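Glucose-6-phosphate 1-dehydrogenase (Kluyveromyces lactis, PDB 7E6I) catalyses the NADP+-dependent oxidation of glucose 6-phosphate to 6-phosphogluconolactone, the first and rate-limiting step of the oxidative pentose phosphate pathway. Local coordinates at residues P374-T386 / Q394-Y406. Residues are numbered along the deposited sequence; the frame is centred on the assembly and turned at random.
Sequences PNEAIYLKCNAKT and QTTELDLTYSERY
Gln394 and Ala384 form a hydrogen-bonded pair near the loop end of an antiparallel beta hairpin, Gln394 N reaching Ala384 O at 2.9 Å. With chi1 at 50°, CG of Gln394 sits between its own backbone N and carbonyl carbon, and its side chain crosses that of Thr386 at about a right angle, OE1 lying 3.8 Å from Thr386 CG2; Thr386 OG1 is hydrogen-bonded to Glu392 O. A glycine in place of Gln394 would probably uncover Thr386, removing the CG and OE1 that pack against it.

At the other end, Ile378 presents CD1 to the ring edge of Tyr402, 3.5 Å from CE1. The backbone O of Ile378 accepts a hydrogen bond from Leu400 N at 2.9 Å, whereas the return bond, Ile378 N to Leu400 O, is weak. Leu380, Cys382, Leu398 and Leu400 extend the apolar contacts on the face that carries Ile378. On the opposite face of the sheet, the carboxylate of Asp399 lies at the ring edge of Tyr379, the two planes 52° apart; both residues belong, by similarity, to the second NADP+ site.

Strand 393-401 is outermost in the C-terminal domain's mixed sheet; strand 377-385 joins it to strand 367-373, where Leu368 meets Ile378 and Leu380, while Met189 of helix 188-191 touches Glu376, Tyr402 and Tyr406.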
# COMPACT_ATOMS: atom_id res chain seq x y z
N PRO A 374 3.78 -2.40 -13.66
CA PRO A 374 4.05 -1.06 -14.20
C PRO A 374 2.99 -0.40 -15.09
O PRO A 374 2.66 0.75 -14.83
CB PRO A 374 5.33 -1.26 -15.01
CG PRO A 374 5.56 -2.71 -15.09
CD PRO A 374 4.88 -3.33 -13.94
N ASN A 375 2.48 -1.05 -16.13
CA ASN A 375 1.71 -0.30 -17.11
C ASN A 375 0.22 -0.51 -16.84
O ASN A 375 -0.43 -1.34 -17.48
CB ASN A 375 2.07 -0.73 -18.53
CG ASN A 375 3.56 -0.85 -18.73
OD1 ASN A 375 4.28 0.16 -18.71
ND2 ASN A 375 4.05 -2.08 -18.94
N GLU A 376 -0.31 0.25 -15.88
CA GLU A 376 -1.73 0.30 -15.54
C GLU A 376 -2.62 -0.10 -16.71
O GLU A 376 -2.68 0.61 -17.72
CB GLU A 376 -2.13 1.71 -15.09
CG GLU A 376 -1.54 2.17 -13.80
CD GLU A 376 -0.44 3.18 -14.02
OE1 GLU A 376 0.41 2.96 -14.92
OE2 GLU A 376 -0.44 4.21 -13.30
N ALA A 377 -3.32 -1.23 -16.58
CA ALA A 377 -4.14 -1.74 -17.67
C ALA A 377 -5.15 -2.74 -17.14
O ALA A 377 -5.00 -3.29 -16.04
CB ALA A 377 -3.28 -2.38 -18.76
N ILE A 378 -6.18 -2.98 -17.95
CA ILE A 378 -7.14 -4.04 -17.72
C ILE A 378 -7.25 -4.87 -18.99
O ILE A 378 -7.37 -4.32 -20.08
CB ILE A 378 -8.51 -3.48 -17.30
CG1 ILE A 378 -8.39 -2.81 -15.93
CG2 ILE A 378 -9.56 -4.57 -17.27
CD1 ILE A 378 -9.46 -1.79 -15.66
N TYR A 379 -7.19 -6.20 -18.85
CA TYR A 379 -7.30 -7.11 -19.98
C TYR A 379 -8.40 -8.12 -19.71
O TYR A 379 -8.53 -8.63 -18.60
CB TYR A 379 -5.99 -7.87 -20.24
CG TYR A 379 -4.78 -6.99 -20.33
CD1 TYR A 379 -4.52 -6.26 -21.48
CD2 TYR A 379 -3.90 -6.87 -19.26
CE1 TYR A 379 -3.41 -5.44 -21.58
CE2 TYR A 379 -2.80 -6.04 -19.34
CZ TYR A 379 -2.56 -5.33 -20.51
OH TYR A 379 -1.46 -4.50 -20.62
N LEU A 380 -9.20 -8.41 -20.74
CA LEU A 380 -10.27 -9.39 -20.65
C LEU A 380 -10.06 -10.43 -21.74
O LEU A 380 -10.00 -10.09 -22.92
CB LEU A 380 -11.64 -8.75 -20.79
CG LEU A 380 -12.10 -7.74 -19.73
CD1 LEU A 380 -11.54 -6.40 -20.06
CD2 LEU A 380 -13.63 -7.65 -19.65
N LYS A 381 -9.95 -11.69 -21.33
CA LYS A 381 -9.93 -12.78 -22.28
C LYS A 381 -11.38 -13.10 -22.65
O LYS A 381 -12.19 -13.42 -21.77
CB LYS A 381 -9.23 -13.98 -21.65
CG LYS A 381 -8.95 -15.10 -22.62
CD LYS A 381 -7.86 -15.98 -22.10
CE LYS A 381 -7.86 -17.30 -22.79
NZ LYS A 381 -7.37 -18.32 -21.85
N CYS A 382 -11.71 -12.97 -23.93
CA CYS A 382 -13.09 -13.11 -24.38
C CYS A 382 -13.16 -14.13 -25.51
O CYS A 382 -12.14 -14.58 -26.06
CB CYS A 382 -13.68 -11.78 -24.85
SG CYS A 382 -13.74 -10.51 -23.57
N ASN A 383 -14.39 -14.47 -25.87
CA ASN A 383 -14.68 -15.46 -26.88
C ASN A 383 -15.59 -14.85 -27.93
O ASN A 383 -16.42 -13.99 -27.62
CB ASN A 383 -15.34 -16.69 -26.27
CG ASN A 383 -14.37 -17.50 -25.46
OD1 ASN A 383 -13.30 -17.87 -25.97
ND2 ASN A 383 -14.70 -17.76 -24.20
N ALA A 384 -15.41 -15.28 -29.16
CA ALA A 384 -16.20 -14.70 -30.24
C ALA A 384 -16.14 -15.65 -31.42
O ALA A 384 -15.16 -16.38 -31.60
CB ALA A 384 -15.70 -13.31 -30.64
N LYS A 385 -17.21 -15.63 -32.20
CA LYS A 385 -17.23 -16.38 -33.45
C LYS A 385 -16.17 -15.84 -34.41
O LYS A 385 -15.98 -14.63 -34.55
CB LYS A 385 -18.61 -16.30 -34.07
CG LYS A 385 -18.88 -17.40 -35.09
CD LYS A 385 -20.07 -17.05 -35.97
CE LYS A 385 -19.63 -16.12 -37.11
NZ LYS A 385 -19.34 -16.90 -38.34
N THR A 386 -15.48 -16.76 -35.07
CA THR A 386 -14.60 -16.38 -36.17
C THR A 386 -15.39 -15.66 -37.26
O THR A 386 -16.42 -16.18 -37.71
CB THR A 386 -13.92 -17.61 -36.75
OG1 THR A 386 -13.37 -18.40 -35.69
CG2 THR A 386 -12.80 -17.17 -37.69
N GLN A 394 -12.84 -18.11 -31.64
CA GLN A 394 -11.51 -17.65 -31.38
C GLN A 394 -11.53 -16.76 -30.16
O GLN A 394 -12.51 -16.05 -29.90
CB GLN A 394 -10.93 -16.92 -32.57
CG GLN A 394 -11.86 -15.84 -33.14
CD GLN A 394 -11.19 -15.11 -34.29
OE1 GLN A 394 -10.50 -15.70 -35.09
NE2 GLN A 394 -11.33 -13.82 -34.33
N THR A 395 -10.47 -16.86 -29.37
CA THR A 395 -10.38 -16.13 -28.14
C THR A 395 -9.69 -14.81 -28.42
O THR A 395 -8.71 -14.74 -29.17
CB THR A 395 -9.63 -16.94 -27.09
OG1 THR A 395 -8.23 -16.78 -27.28
CG2 THR A 395 -9.96 -18.38 -27.29
N THR A 396 -10.24 -13.76 -27.84
CA THR A 396 -9.85 -12.39 -28.11
C THR A 396 -9.40 -11.77 -26.79
O THR A 396 -10.07 -11.94 -25.77
CB THR A 396 -11.04 -11.63 -28.67
OG1 THR A 396 -11.40 -12.20 -29.94
CG2 THR A 396 -10.72 -10.15 -28.82
N GLU A 397 -8.26 -11.09 -26.82
CA GLU A 397 -7.80 -10.29 -25.69
C GLU A 397 -8.24 -8.84 -25.90
O GLU A 397 -7.79 -8.19 -26.84
CB GLU A 397 -6.29 -10.35 -25.56
CG GLU A 397 -5.80 -10.99 -24.29
CD GLU A 397 -4.30 -10.80 -24.09
OE1 GLU A 397 -3.55 -11.79 -24.31
OE2 GLU A 397 -3.89 -9.68 -23.71
N LEU A 398 -9.12 -8.34 -25.03
CA LEU A 398 -9.53 -6.95 -25.08
C LEU A 398 -8.59 -6.11 -24.21
O LEU A 398 -8.37 -6.44 -23.04
CB LEU A 398 -10.97 -6.79 -24.61
CG LEU A 398 -12.02 -7.38 -25.57
CD1 LEU A 398 -13.42 -6.84 -25.23
CD2 LEU A 398 -11.64 -7.10 -27.03
N ASP A 399 -8.05 -5.05 -24.80
CA ASP A 399 -7.09 -4.16 -24.16
C ASP A 399 -7.80 -2.89 -23.72
O ASP A 399 -8.29 -2.13 -24.56
CB ASP A 399 -5.98 -3.78 -25.13
CG ASP A 399 -4.69 -4.48 -24.86
OD1 ASP A 399 -4.76 -5.61 -24.33
OD2 ASP A 399 -3.61 -3.92 -25.18
N LEU A 400 -7.82 -2.64 -22.43
CA LEU A 400 -8.22 -1.34 -21.91
C LEU A 400 -6.98 -0.68 -21.30
O LEU A 400 -6.84 -0.54 -20.09
CB LEU A 400 -9.34 -1.48 -20.91
CG LEU A 400 -10.76 -1.73 -21.41
CD1 LEU A 400 -10.84 -2.94 -22.31
CD2 LEU A 400 -11.64 -1.95 -20.21
N THR A 401 -6.04 -0.35 -22.17
CA THR A 401 -4.82 0.31 -21.72
C THR A 401 -5.16 1.71 -21.25
O THR A 401 -5.80 2.48 -21.97
CB THR A 401 -3.77 0.34 -22.83
OG1 THR A 401 -2.88 -0.78 -22.70
CG2 THR A 401 -2.95 1.63 -22.78
N TYR A 402 -4.79 2.01 -20.01
CA TYR A 402 -5.14 3.31 -19.45
C TYR A 402 -4.19 4.41 -19.88
O TYR A 402 -4.49 5.59 -19.63
CB TYR A 402 -5.19 3.20 -17.93
CG TYR A 402 -6.58 2.87 -17.40
CD1 TYR A 402 -7.01 1.55 -17.27
CD2 TYR A 402 -7.48 3.88 -17.09
CE1 TYR A 402 -8.29 1.25 -16.80
CE2 TYR A 402 -8.74 3.60 -16.61
CZ TYR A 402 -9.16 2.29 -16.47
OH TYR A 402 -10.44 2.06 -16.00
N SER A 403 -3.07 4.07 -20.54
CA SER A 403 -2.18 5.09 -21.10
C SER A 403 -2.91 5.99 -22.08
O SER A 403 -2.57 7.17 -22.19
CB SER A 403 -0.99 4.42 -21.78
OG SER A 403 -0.97 4.68 -23.18
N GLU A 404 -3.91 5.47 -22.80
CA GLU A 404 -4.82 6.29 -23.59
C GLU A 404 -5.19 7.57 -22.84
O GLU A 404 -4.77 8.67 -23.21
CB GLU A 404 -6.10 5.53 -23.92
CG GLU A 404 -5.96 4.41 -24.94
CD GLU A 404 -7.03 3.34 -24.75
OE1 GLU A 404 -6.69 2.14 -24.78
OE2 GLU A 404 -8.22 3.72 -24.57
N ARG A 405 -5.93 7.42 -21.75
CA ARG A 405 -6.50 8.56 -21.04
C ARG A 405 -5.50 9.28 -20.14
O ARG A 405 -5.72 10.45 -19.80
CB ARG A 405 -7.68 8.06 -20.22
CG ARG A 405 -8.47 7.05 -21.02
CD ARG A 405 -9.84 6.79 -20.41
NE ARG A 405 -9.77 6.17 -19.10
CZ ARG A 405 -10.74 6.29 -18.19
NH1 ARG A 405 -11.83 6.98 -18.47
NH2 ARG A 405 -10.65 5.71 -17.02
N TYR A 406 -4.40 8.63 -19.75
CA TYR A 406 -3.52 9.23 -18.75
C TYR A 406 -2.58 10.26 -19.35
O TYR A 406 -2.13 11.17 -18.64
CB TYR A 406 -2.73 8.15 -18.01
CG TYR A 406 -3.58 7.26 -17.11
CD1 TYR A 406 -4.94 7.50 -16.96
CD2 TYR A 406 -3.02 6.17 -16.43
CE1 TYR A 406 -5.74 6.68 -16.15
CE2 TYR A 406 -3.81 5.35 -15.62
CZ TYR A 406 -5.17 5.61 -15.48
OH TYR A 406 -5.99 4.82 -14.67